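Local coordinates for protein unconventional myosin IB (Entamoeba histolytica, PDB 5XG9) that is an unconventional class I myosin, a probable actin-based motor, represented here by its SH3 domain, a module that typically binds proline-rich peptides, at residues A[11-16]-A[49-54]; A[30-35]-A[45-50]. All blocks are in the same frame, centred on the assembly; numbering follows the deposited sequence.

Interaction 1: A[11-16]-A[49-54]; sequences YPYTAA and WIPNNY. With PEU (2,5,8,11,14,17,20,23,26,29,32,35,38,41,44,47,50,53,56,59,62,65,68,71,74,77,80-heptacosaoxadooctacontan-82-ol), chain J.
Y11, Y13 and Y54 form an aromatic cluster in which Y54 is the shared member. Both partners turn an edge toward the Y54 ring in T-shaped pairs. The Y13 and Y54 centroids are 5.1 Å apart with planes at 74°, and the closest approach within this pair is Y13 CD1 to Y54 CE2, 3.6 Å. The Y11 and Y54 pair is wider, and there Y11 CB also lies 3.7 Å from Y54 CD2. With its CG anti to the backbone N (chi1 -179°), Y13 reaches across to P51. The P51 CD atom sits over the centre of the Y13 ring, 3.8 Å from its centroid, as a CH-pi contact.

A tyrosine pair in an ALYPY sequence, with the proline that ends strand 46-51 and the tyrosine of the 3-10 turn after it, is the hallmark of the proline-peptide groove of SH3 domains. The cluster probably lines that groove here.

Polar contacts are few. Y11 N gives Y54 O a weak hydrogen bond of 3.4 Å, bent to 133°. P12 O meets the edge of the Y54 ring in its plane, 3.3 Å from CE2. The Y13 hydroxyl is hydrogen-bonded to E20, which fixes the far end of that ring.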
ATOM      1  N   TYR A  11       4.813   1.575   9.333  1.00 16.08           N
ATOM      2  CA  TYR A  11       5.570   2.840   9.407  1.00 15.41           C
ATOM      3  C   TYR A  11       4.754   3.848   8.614  1.00 14.93           C
ATOM      4  O   TYR A  11       4.095   3.445   7.719  1.00 15.95           O
ATOM      5  CB  TYR A  11       6.905   2.760   8.729  1.00 14.96           C
ATOM      6  CG  TYR A  11       7.860   1.672   9.187  1.00 16.68           C
ATOM      7  CD1 TYR A  11       7.764   0.380   8.696  1.00 16.02           C
ATOM      8  CD2 TYR A  11       8.859   1.972  10.074  1.00 17.59           C
ATOM      9  CE1 TYR A  11       8.654  -0.609   9.075  1.00 17.63           C
ATOM     10  CE2 TYR A  11       9.769   1.013  10.480  1.00 20.57           C
ATOM     11  CZ  TYR A  11       9.664  -0.288   9.987  1.00 18.80           C
ATOM     12  OH  TYR A  11      10.647  -1.154  10.395  1.00 18.34           O
ATOM     13  N   PRO A  12       4.878   5.136   8.911  1.00 13.79           N
ATOM     14  CA  PRO A  12       4.179   6.127   8.099  1.00 15.70           C
ATOM     15  C   PRO A  12       4.951   6.333   6.803  1.00 15.87           C
ATOM     16  O   PRO A  12       6.121   6.058   6.797  1.00 15.02           O
ATOM     17  CB  PRO A  12       4.265   7.366   9.007  1.00 15.46           C
ATOM     18  CG  PRO A  12       5.554   7.234   9.663  1.00 14.10           C
ATOM     19  CD  PRO A  12       5.618   5.781  10.020  1.00 14.60           C
ATOM     20  N   TYR A  13       4.320   6.830   5.745  1.00 15.65           N
ATOM     21  CA  TYR A  13       5.004   7.151   4.499  1.00 15.90           C
ATOM     22  C   TYR A  13       4.368   8.382   3.899  1.00 16.61           C
ATOM     23  O   TYR A  13       3.167   8.427   3.769  1.00 15.33           O
ATOM     24  CB  TYR A  13       4.914   5.983   3.588  1.00 16.96           C
ATOM     25  CG  TYR A  13       5.603   6.181   2.286  1.00 17.71           C
ATOM     26  CD1 TYR A  13       6.970   6.336   2.233  1.00 19.29           C
ATOM     27  CD2 TYR A  13       4.864   6.242   1.101  1.00 20.11           C
ATOM     28  CE1 TYR A  13       7.607   6.543   1.018  1.00 24.84           C
ATOM     29  CE2 TYR A  13       5.480   6.448  -0.116  1.00 21.70           C
ATOM     30  CZ  TYR A  13       6.823   6.593  -0.167  1.00 27.95           C
ATOM     31  OH  TYR A  13       7.395   6.747  -1.410  1.00 37.76           O
ATOM     32  N   THR A  14       5.212   9.325   3.486  1.00 15.51           N
ATOM     33  CA  THR A  14       4.806  10.473   2.734  1.00 17.33           C
ATOM     34  C   THR A  14       5.213  10.229   1.288  1.00 15.66           C
ATOM     35  O   THR A  14       6.390  10.040   0.981  1.00 18.44           O
ATOM     36  CB  THR A  14       5.532  11.676   3.228  1.00 19.01           C
ATOM     37  OG1 THR A  14       5.128  11.909   4.604  1.00 18.04           O
ATOM     38  CG2 THR A  14       5.176  12.911   2.308  1.00 17.67           C
ATOM     39  N   ALA A  15       4.239  10.154   0.420  1.00 17.24           N
ATOM     40  CA  ALA A  15       4.498  10.027  -1.039  1.00 17.54           C
ATOM     41  C   ALA A  15       5.501  11.093  -1.512  1.00 18.14           C
ATOM     42  O   ALA A  15       5.371  12.249  -1.114  1.00 17.83           O
ATOM     43  CB  ALA A  15       3.175  10.175  -1.756  1.00 17.03           C
ATOM     44  N   ALA A  16       6.480  10.689  -2.342  1.00 17.24           N
ATOM     45  CA  ALA A  16       7.480  11.606  -2.911  1.00 18.66           C
ATOM     46  C   ALA A  16       7.013  12.295  -4.164  1.00 17.76           C
ATOM     47  O   ALA A  16       7.587  13.309  -4.553  1.00 16.96           O
ATOM     48  CB  ALA A  16       8.785  10.907  -3.180  1.00 19.78           C
ATOM     49  N   TRP A  49       1.723   3.842  -5.636  1.00 15.84           N
ATOM     50  CA  TRP A  49       2.725   2.791  -5.351  1.00 15.20           C
ATOM     51  C   TRP A  49       3.237   3.038  -3.966  1.00 14.83           C
ATOM     52  O   TRP A  49       3.404   4.214  -3.568  1.00 14.30           O
ATOM     53  CB  TRP A  49       3.865   2.835  -6.363  1.00 15.54           C
ATOM     54  CG  TRP A  49       3.433   2.362  -7.741  1.00 17.80           C
ATOM     55  CD1 TRP A  49       2.928   3.145  -8.745  1.00 22.17           C
ATOM     56  CD2 TRP A  49       3.434   1.038  -8.222  1.00 19.13           C
ATOM     57  NE1 TRP A  49       2.606   2.369  -9.833  1.00 21.43           N
ATOM     58  CE2 TRP A  49       2.895   1.069  -9.543  1.00 20.95           C
ATOM     59  CE3 TRP A  49       3.784  -0.184  -7.674  1.00 16.10           C
ATOM     60  CZ2 TRP A  49       2.769  -0.067 -10.320  1.00 19.04           C
ATOM     61  CZ3 TRP A  49       3.684  -1.312  -8.450  1.00 19.14           C
ATOM     62  CH2 TRP A  49       3.172  -1.259  -9.777  1.00 17.73           C
ATOM     63  N   ILE A  50       3.510   1.958  -3.261  1.00 14.12           N
ATOM     64  CA  ILE A  50       4.019   2.005  -1.876  1.00 15.11           C
ATOM     65  C   ILE A  50       5.245   1.117  -1.701  1.00 15.98           C
ATOM     66  O   ILE A  50       5.362   0.076  -2.319  1.00 14.02           O
ATOM     67  CB  ILE A  50       2.952   1.567  -0.832  1.00 16.97           C
ATOM     68  CG1 ILE A  50       2.543   0.128  -1.032  1.00 17.10           C
ATOM     69  CG2 ILE A  50       1.732   2.515  -0.909  1.00 14.24           C
ATOM     70  CD1 ILE A  50       1.654  -0.431   0.075  1.00 20.13           C
ATOM     71  N   PRO A  51       6.133   1.479  -0.777  1.00 14.34           N
ATOM     72  CA  PRO A  51       7.330   0.621  -0.542  1.00 15.62           C
ATOM     73  C   PRO A  51       6.978  -0.541   0.337  1.00 13.86           C
ATOM     74  O   PRO A  51       6.475  -0.336   1.413  1.00 16.38           O
ATOM     75  CB  PRO A  51       8.299   1.538   0.196  1.00 15.72           C
ATOM     76  CG  PRO A  51       7.394   2.648   0.766  1.00 16.35           C
ATOM     77  CD  PRO A  51       6.122   2.718   0.004  1.00 16.88           C
ATOM     78  N   ASN A  52       7.223  -1.777  -0.108  1.00 13.84           N
ATOM     79  CA  ASN A  52       6.715  -2.914   0.602  1.00 14.33           C
ATOM     80  C   ASN A  52       7.368  -3.169   1.978  1.00 14.50           C
ATOM     81  O   ASN A  52       6.745  -3.847   2.830  1.00 16.45           O
ATOM     82  CB  ASN A  52       6.543  -4.184  -0.246  1.00 15.12           C
ATOM     83  CG  ASN A  52       7.865  -4.973  -0.465  1.00 19.80           C
ATOM     84  OD1 ASN A  52       8.819  -4.840   0.316  1.00 21.67           O
ATOM     85  ND2 ASN A  52       7.951  -5.671  -1.582  1.00 19.53           N
ATOM     86  N   ASN A  53       8.506  -2.534   2.243  1.00 14.59           N
ATOM     87  CA  ASN A  53       9.161  -2.691   3.531  1.00 15.98           C
ATOM     88  C   ASN A  53       8.386  -1.900   4.625  1.00 16.81           C
ATOM     89  O   ASN A  53       8.657  -2.096   5.815  1.00 17.27           O
ATOM     90  CB  ASN A  53      10.670  -2.263   3.539  1.00 16.44           C
ATOM     91  CG  ASN A  53      10.925  -0.911   2.835  1.00 17.30           C
ATOM     92  OD1 ASN A  53      10.411  -0.629   1.718  1.00 17.96           O
ATOM     93  ND2 ASN A  53      11.835  -0.130   3.397  1.00 17.69           N
ATOM     94  N   TYR A  54       7.506  -0.980   4.228  1.00 14.05           N
ATOM     95  CA  TYR A  54       6.737  -0.257   5.192  1.00 14.37           C
ATOM     96  C   TYR A  54       5.494  -0.977   5.727  1.00 16.63           C
ATOM     97  O   TYR A  54       4.819  -0.462   6.643  1.00 15.43           O
ATOM     98  CB  TYR A  54       6.333   1.064   4.648  1.00 14.33           C
ATOM     99  CG  TYR A  54       7.411   2.103   4.513  1.00 15.18           C
ATOM    100  CD1 TYR A  54       8.592   1.842   3.781  1.00 14.86           C
ATOM    101  CD2 TYR A  54       7.282   3.369   5.121  1.00 14.79           C
ATOM    102  CE1 TYR A  54       9.551   2.844   3.603  1.00 16.26           C
ATOM    103  CE2 TYR A  54       8.240   4.370   4.938  1.00 15.86           C
ATOM    104  CZ  TYR A  54       9.369   4.090   4.175  1.00 15.60           C
ATOM    105  OH  TYR A  54      10.318   5.090   3.989  1.00 21.17           O
TER
HETATM  106  OAB PEU J 102      11.634   5.646  -8.194  1.00 53.02           O
HETATM  107  CAC PEU J 102      10.274   5.355  -7.881  1.00 48.28           C
HETATM  108  CAD PEU J 102       9.498   5.112  -9.170  1.00 51.81           C
HETATM  109  OAE PEU J 102       8.372   5.986  -9.219  1.00 52.65           O
HETATM  110  CAF PEU J 102       7.347   5.582  -8.313  1.00 44.69           C
HETATM  111  CAG PEU J 102       6.679   4.316  -8.834  1.00 38.62           C
HETATM  112  OAH PEU J 102       7.360   3.173  -8.319  1.00 34.22           O
HETATM  113  CAI PEU J 102       6.730   1.957  -8.719  1.00 37.94           C
HETATM  114  CAJ PEU J 102       7.551   1.300  -9.822  1.00 38.46           C
HETATM  115  OAK PEU J 102       7.026   1.678 -11.093  1.00 42.27           O
HETATM  116  CAL PEU J 102       6.281   0.620 -11.695  1.00 44.18           C
HETATM  117  CAM PEU J 102       7.233  -0.484 -12.138  1.00 45.29           C
HETATM  118  OAN PEU J 102       8.400   0.098 -12.716  1.00 40.34           O
HETATM  119  CAO PEU J 102       9.594  -0.416 -12.130  1.00 34.34           C
HETATM  120  CAP PEU J 102      10.216  -1.445 -13.068  1.00 30.36           C
HETATM  121  OAQ PEU J 102       9.869  -2.757 -12.632  1.00 28.21           O
HETATM  122  CAR PEU J 102      10.744  -3.744 -13.173  1.00 29.06           C
HETATM  123  CAS PEU J 102      11.339  -4.572 -12.041  1.00 30.14           C
HETATM  124  OAT PEU J 102      12.600  -4.024 -11.663  1.00 33.87           O
HETATM  125  CAU PEU J 102      13.047  -4.538 -10.410  1.00 43.49           C
HETATM  126  CAV PEU J 102      14.565  -4.438 -10.334  1.00 45.46           C
HETATM  127  OAW PEU J 102      15.008  -3.324 -11.105  1.00 55.72           O
HETATM  128  CAX PEU J 102      14.518  -2.091 -10.586  1.00 64.76           C
HETATM  129  CAY PEU J 102      14.136  -1.169 -11.738  1.00 72.29           C

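Interaction 2: A[30-35]-A[45-50]; sequences TILEKD and GQEGWI. With PEU (2,5,8,11,14,17,20,23,26,29,32,35,38,41,44,47,50,53,56,59,62,65,68,71,74,77,80-heptacosaoxadooctacontan-82-ol), chain J.
W49 carries most of this contact, its six-membered ring meeting E33 and D35 of strand 28-35. Its CG lies beside the backbone N (chi1 -71°). A chi2 of 90° sets the indole plane perpendicular to the plane of CA, CB and CG, with the six-membered ring toward E33 and D35 and one face to a polyether chain. E33 crosses the ring at a slant, with carboxylate and ring planes 55° apart. Its CD comes to 3.8 Å from W49 CH2. The extended E33 chain lays CG near the same ring atom, at 3.9 Å. D35 adds CB, 3.8 Å from W49 CZ3. The polyether CAI atom lies 3.5 Å from W49 CD2.

Further along, L32 and E47 cross at about a right angle, and L32 CD1 touches E47 OE2. On the buried side I31 and I50 meet by their CD1 methyls, 4.1 Å apart, as part of the core of the SH3 barrel. Strand 38-43 lies between the two strands in the sheet.

The carboxylate of E33 forms a salt bridge with K40, which also makes a long, weak ion pair with E47. K40 probably offsets the like charges of the two glutamates, while W49 packs on E33 and D35 mainly through carbon atoms.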
ATOM      1  N   THR A  30      -5.199  -1.926   0.204  1.00 15.91           N
ATOM      2  CA  THR A  30      -5.511  -3.007  -0.712  1.00 13.81           C
ATOM      3  C   THR A  30      -4.552  -3.009  -1.824  1.00 14.54           C
ATOM      4  O   THR A  30      -4.275  -1.962  -2.388  1.00 16.47           O
ATOM      5  CB  THR A  30      -6.977  -2.874  -1.204  1.00 15.27           C
ATOM      6  OG1 THR A  30      -7.821  -3.009  -0.062  1.00 14.69           O
ATOM      7  CG2 THR A  30      -7.348  -3.968  -2.230  1.00 18.03           C
ATOM      8  N   ILE A  31      -4.032  -4.183  -2.184  1.00 14.69           N
ATOM      9  CA  ILE A  31      -3.002  -4.243  -3.186  1.00 15.55           C
ATOM     10  C   ILE A  31      -3.574  -4.647  -4.531  1.00 16.25           C
ATOM     11  O   ILE A  31      -4.151  -5.718  -4.654  1.00 18.44           O
ATOM     12  CB  ILE A  31      -1.900  -5.257  -2.779  1.00 16.13           C
ATOM     13  CG1 ILE A  31      -1.319  -4.855  -1.419  1.00 15.81           C
ATOM     14  CG2 ILE A  31      -0.810  -5.428  -3.851  1.00 17.71           C
ATOM     15  CD1 ILE A  31      -0.779  -3.468  -1.363  1.00 15.90           C
ATOM     16  N   LEU A  32      -3.365  -3.777  -5.528  1.00 18.57           N
ATOM     17  CA  LEU A  32      -3.905  -3.993  -6.872  1.00 21.81           C
ATOM     18  C   LEU A  32      -2.916  -4.682  -7.779  1.00 22.24           C
ATOM     19  O   LEU A  32      -3.313  -5.235  -8.851  1.00 21.12           O
ATOM     20  CB  LEU A  32      -4.319  -2.662  -7.481  1.00 20.89           C
ATOM     21  CG  LEU A  32      -5.292  -1.858  -6.682  1.00 24.22           C
ATOM     22  CD1 LEU A  32      -5.322  -0.430  -7.219  1.00 27.68           C
ATOM     23  CD2 LEU A  32      -6.616  -2.623  -6.759  1.00 26.82           C
ATOM     24  N   GLU A  33      -1.637  -4.693  -7.403  1.00 18.72           N
ATOM     25  CA  GLU A  33      -0.581  -5.112  -8.255  1.00 19.92           C
ATOM     26  C   GLU A  33       0.779  -5.136  -7.467  1.00 20.00           C
ATOM     27  O   GLU A  33       0.981  -4.298  -6.607  1.00 17.60           O
ATOM     28  CB  GLU A  33      -0.515  -4.098  -9.423  1.00 25.81           C
ATOM     29  CG  GLU A  33       0.668  -4.197 -10.269  1.00 28.54           C
ATOM     30  CD  GLU A  33       0.589  -3.405 -11.559  1.00 24.42           C
ATOM     31  OE1 GLU A  33      -0.208  -2.463 -11.764  1.00 24.40           O
ATOM     32  OE2 GLU A  33       1.400  -3.784 -12.347  1.00 24.85           O
ATOM     33  N   LYS A  34       1.655  -6.092  -7.772  1.00 19.25           N
ATOM     34  CA  LYS A  34       2.989  -6.153  -7.147  1.00 21.14           C
ATOM     35  C   LYS A  34       4.063  -6.052  -8.191  1.00 23.43           C
ATOM     36  O   LYS A  34       4.006  -6.693  -9.253  1.00 25.53           O
ATOM     37  CB  LYS A  34       3.111  -7.433  -6.364  1.00 19.54           C
ATOM     38  CG  LYS A  34       2.140  -7.486  -5.217  1.00 19.16           C
ATOM     39  CD  LYS A  34       2.327  -8.788  -4.436  1.00 20.60           C
ATOM     40  CE  LYS A  34       1.546  -8.797  -3.133  1.00 20.92           C
ATOM     41  NZ  LYS A  34       1.627 -10.168  -2.520  1.00 23.89           N
ATOM     42  N   ASP A  35       5.041  -5.220  -7.935  1.00 20.01           N
ATOM     43  CA  ASP A  35       6.212  -5.161  -8.805  1.00 17.95           C
ATOM     44  C   ASP A  35       7.514  -5.198  -7.983  1.00 17.82           C
ATOM     45  O   ASP A  35       8.230  -4.231  -7.864  1.00 17.14           O
ATOM     46  CB  ASP A  35       6.213  -3.930  -9.697  1.00 19.28           C
ATOM     47  CG  ASP A  35       7.357  -3.972 -10.732  1.00 22.56           C
ATOM     48  OD1 ASP A  35       8.055  -5.004 -10.901  1.00 23.79           O
ATOM     49  OD2 ASP A  35       7.573  -2.916 -11.304  1.00 25.95           O
ATOM     50  N   GLY A  45     -10.045   5.361  -1.773  1.00 20.81           N
ATOM     51  CA  GLY A  45     -10.234   6.004  -3.053  1.00 22.04           C
ATOM     52  C   GLY A  45      -8.960   6.627  -3.643  1.00 25.06           C
ATOM     53  O   GLY A  45      -9.028   7.177  -4.725  1.00 26.52           O
ATOM     54  N   GLN A  46      -7.824   6.579  -2.938  1.00 21.34           N
ATOM     55  CA  GLN A  46      -6.545   7.064  -3.488  1.00 21.03           C
ATOM     56  C   GLN A  46      -5.733   5.880  -3.898  1.00 18.88           C
ATOM     57  O   GLN A  46      -5.802   4.853  -3.269  1.00 17.21           O
ATOM     58  CB  GLN A  46      -5.774   7.826  -2.438  1.00 23.29           C
ATOM     59  CG  GLN A  46      -6.492   9.073  -1.943  1.00 28.47           C
ATOM     60  CD  GLN A  46      -6.329  10.214  -2.897  1.00 38.02           C
ATOM     61  OE1 GLN A  46      -5.276  10.840  -2.978  1.00 41.12           O
ATOM     62  NE2 GLN A  46      -7.397  10.532  -3.596  1.00 40.59           N
ATOM     63  N   GLU A  47      -5.025   5.968  -5.008  1.00 17.99           N
ATOM     64  CA  GLU A  47      -4.260   4.854  -5.519  1.00 17.99           C
ATOM     65  C   GLU A  47      -2.832   5.308  -5.749  1.00 17.97           C
ATOM     66  O   GLU A  47      -2.626   6.474  -6.260  1.00 17.15           O
ATOM     67  CB  GLU A  47      -4.851   4.489  -6.856  1.00 22.45           C
ATOM     68  CG  GLU A  47      -4.100   3.486  -7.624  1.00 28.46           C
ATOM     69  CD  GLU A  47      -4.783   3.175  -8.944  1.00 32.49           C
ATOM     70  OE1 GLU A  47      -5.410   4.084  -9.568  1.00 43.55           O
ATOM     71  OE2 GLU A  47      -4.645   2.040  -9.362  1.00 40.28           O
ATOM     72  N   GLY A  48      -1.845   4.436  -5.419  1.00 13.86           N
ATOM     73  CA  GLY A  48      -0.469   4.746  -5.805  1.00 13.35           C
ATOM     74  C   GLY A  48       0.454   3.686  -5.295  1.00 15.54           C
ATOM     75  O   GLY A  48       0.005   2.734  -4.601  1.00 15.41           O
ATOM     76  N   TRP A  49       1.723   3.842  -5.636  1.00 15.84           N
ATOM     77  CA  TRP A  49       2.725   2.791  -5.351  1.00 15.20           C
ATOM     78  C   TRP A  49       3.237   3.038  -3.966  1.00 14.83           C
ATOM     79  O   TRP A  49       3.404   4.214  -3.568  1.00 14.30           O
ATOM     80  CB  TRP A  49       3.865   2.835  -6.363  1.00 15.54           C
ATOM     81  CG  TRP A  49       3.433   2.362  -7.741  1.00 17.80           C
ATOM     82  CD1 TRP A  49       2.928   3.145  -8.745  1.00 22.17           C
ATOM     83  CD2 TRP A  49       3.434   1.038  -8.222  1.00 19.13           C
ATOM     84  NE1 TRP A  49       2.606   2.369  -9.833  1.00 21.43           N
ATOM     85  CE2 TRP A  49       2.895   1.069  -9.543  1.00 20.95           C
ATOM     86  CE3 TRP A  49       3.784  -0.184  -7.674  1.00 16.10           C
ATOM     87  CZ2 TRP A  49       2.769  -0.067 -10.320  1.00 19.04           C
ATOM     88  CZ3 TRP A  49       3.684  -1.312  -8.450  1.00 19.14           C
ATOM     89  CH2 TRP A  49       3.172  -1.259  -9.777  1.00 17.73           C
ATOM     90  N   ILE A  50       3.510   1.958  -3.261  1.00 14.12           N
ATOM     91  CA  ILE A  50       4.019   2.005  -1.876  1.00 15.11           C
ATOM     92  C   ILE A  50       5.245   1.117  -1.701  1.00 15.98           C
ATOM     93  O   ILE A  50       5.362   0.076  -2.319  1.00 14.02           O
ATOM     94  CB  ILE A  50       2.952   1.567  -0.832  1.00 16.97           C
ATOM     95  CG1 ILE A  50       2.543   0.128  -1.032  1.00 17.10           C
ATOM     96  CG2 ILE A  50       1.732   2.515  -0.909  1.00 14.24           C
ATOM     97  CD1 ILE A  50       1.654  -0.431   0.075  1.00 20.13           C
TER
HETATM   98  OAB PEU J 102      11.634   5.646  -8.194  1.00 53.02           O
HETATM   99  CAC PEU J 102      10.274   5.355  -7.881  1.00 48.28           C
HETATM  100  CAD PEU J 102       9.498   5.112  -9.170  1.00 51.81           C
HETATM  101  OAE PEU J 102       8.372   5.986  -9.219  1.00 52.65           O
HETATM  102  CAF PEU J 102       7.347   5.582  -8.313  1.00 44.69           C
HETATM  103  CAG PEU J 102       6.679   4.316  -8.834  1.00 38.62           C
HETATM  104  OAH PEU J 102       7.360   3.173  -8.319  1.00 34.22           O
HETATM  105  CAI PEU J 102       6.730   1.957  -8.719  1.00 37.94           C
HETATM  106  CAJ PEU J 102       7.551   1.300  -9.822  1.00 38.46           C
HETATM  107  OAK PEU J 102       7.026   1.678 -11.093  1.00 42.27           O
HETATM  108  CAL PEU J 102       6.281   0.620 -11.695  1.00 44.18           C
HETATM  109  CAM PEU J 102       7.233  -0.484 -12.138  1.00 45.29           C
HETATM  110  OAN PEU J 102       8.400   0.098 -12.716  1.00 40.34           O
HETATM  111  CAO PEU J 102       9.594  -0.416 -12.130  1.00 34.34           C
HETATM  112  CAP PEU J 102      10.216  -1.445 -13.068  1.00 30.36           C
HETATM  113  OAQ PEU J 102       9.869  -2.757 -12.632  1.00 28.21           O
HETATM  114  CAR PEU J 102      10.744  -3.744 -13.173  1.00 29.06           C
HETATM  115  CAS PEU J 102      11.339  -4.572 -12.041  1.00 30.14           C
HETATM  116  OAT PEU J 102      12.600  -4.024 -11.663  1.00 33.87           O
HETATM  117  CAU PEU J 102      13.047  -4.538 -10.410  1.00 43.49           C
HETATM  118  CAV PEU J 102      14.565  -4.438 -10.334  1.00 45.46           C
HETATM  119  OAW PEU J 102      15.008  -3.324 -11.105  1.00 55.72           O
HETATM  120  CAX PEU J 102      14.518  -2.091 -10.586  1.00 64.76           C
HETATM  121  CAY PEU J 102      14.136  -1.169 -11.738  1.00 72.29           C

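Overall arrangement
Interactions 1 and 2 meet on strand 46-51 and share W49 and I50, their centres about 11 Å apart. Along this strand the chain passes from W49 and its acidic neighbours in interaction 2 to P51 and the tyrosines of interaction 1. The tyrosines and P51 probably form the peptide groove. W38, on strand 38-43, touches both Y13 and W49 and corresponds to the conserved SH3 tryptophan. W49 lies beyond it, so only this end of interaction 2 probably borders the ligand face. The polyether rests on W49, next to the probable peptide groove. A pentaethylene glycol, probably from the crystallisation liquor, lies about 3 Å from the N53 side chain.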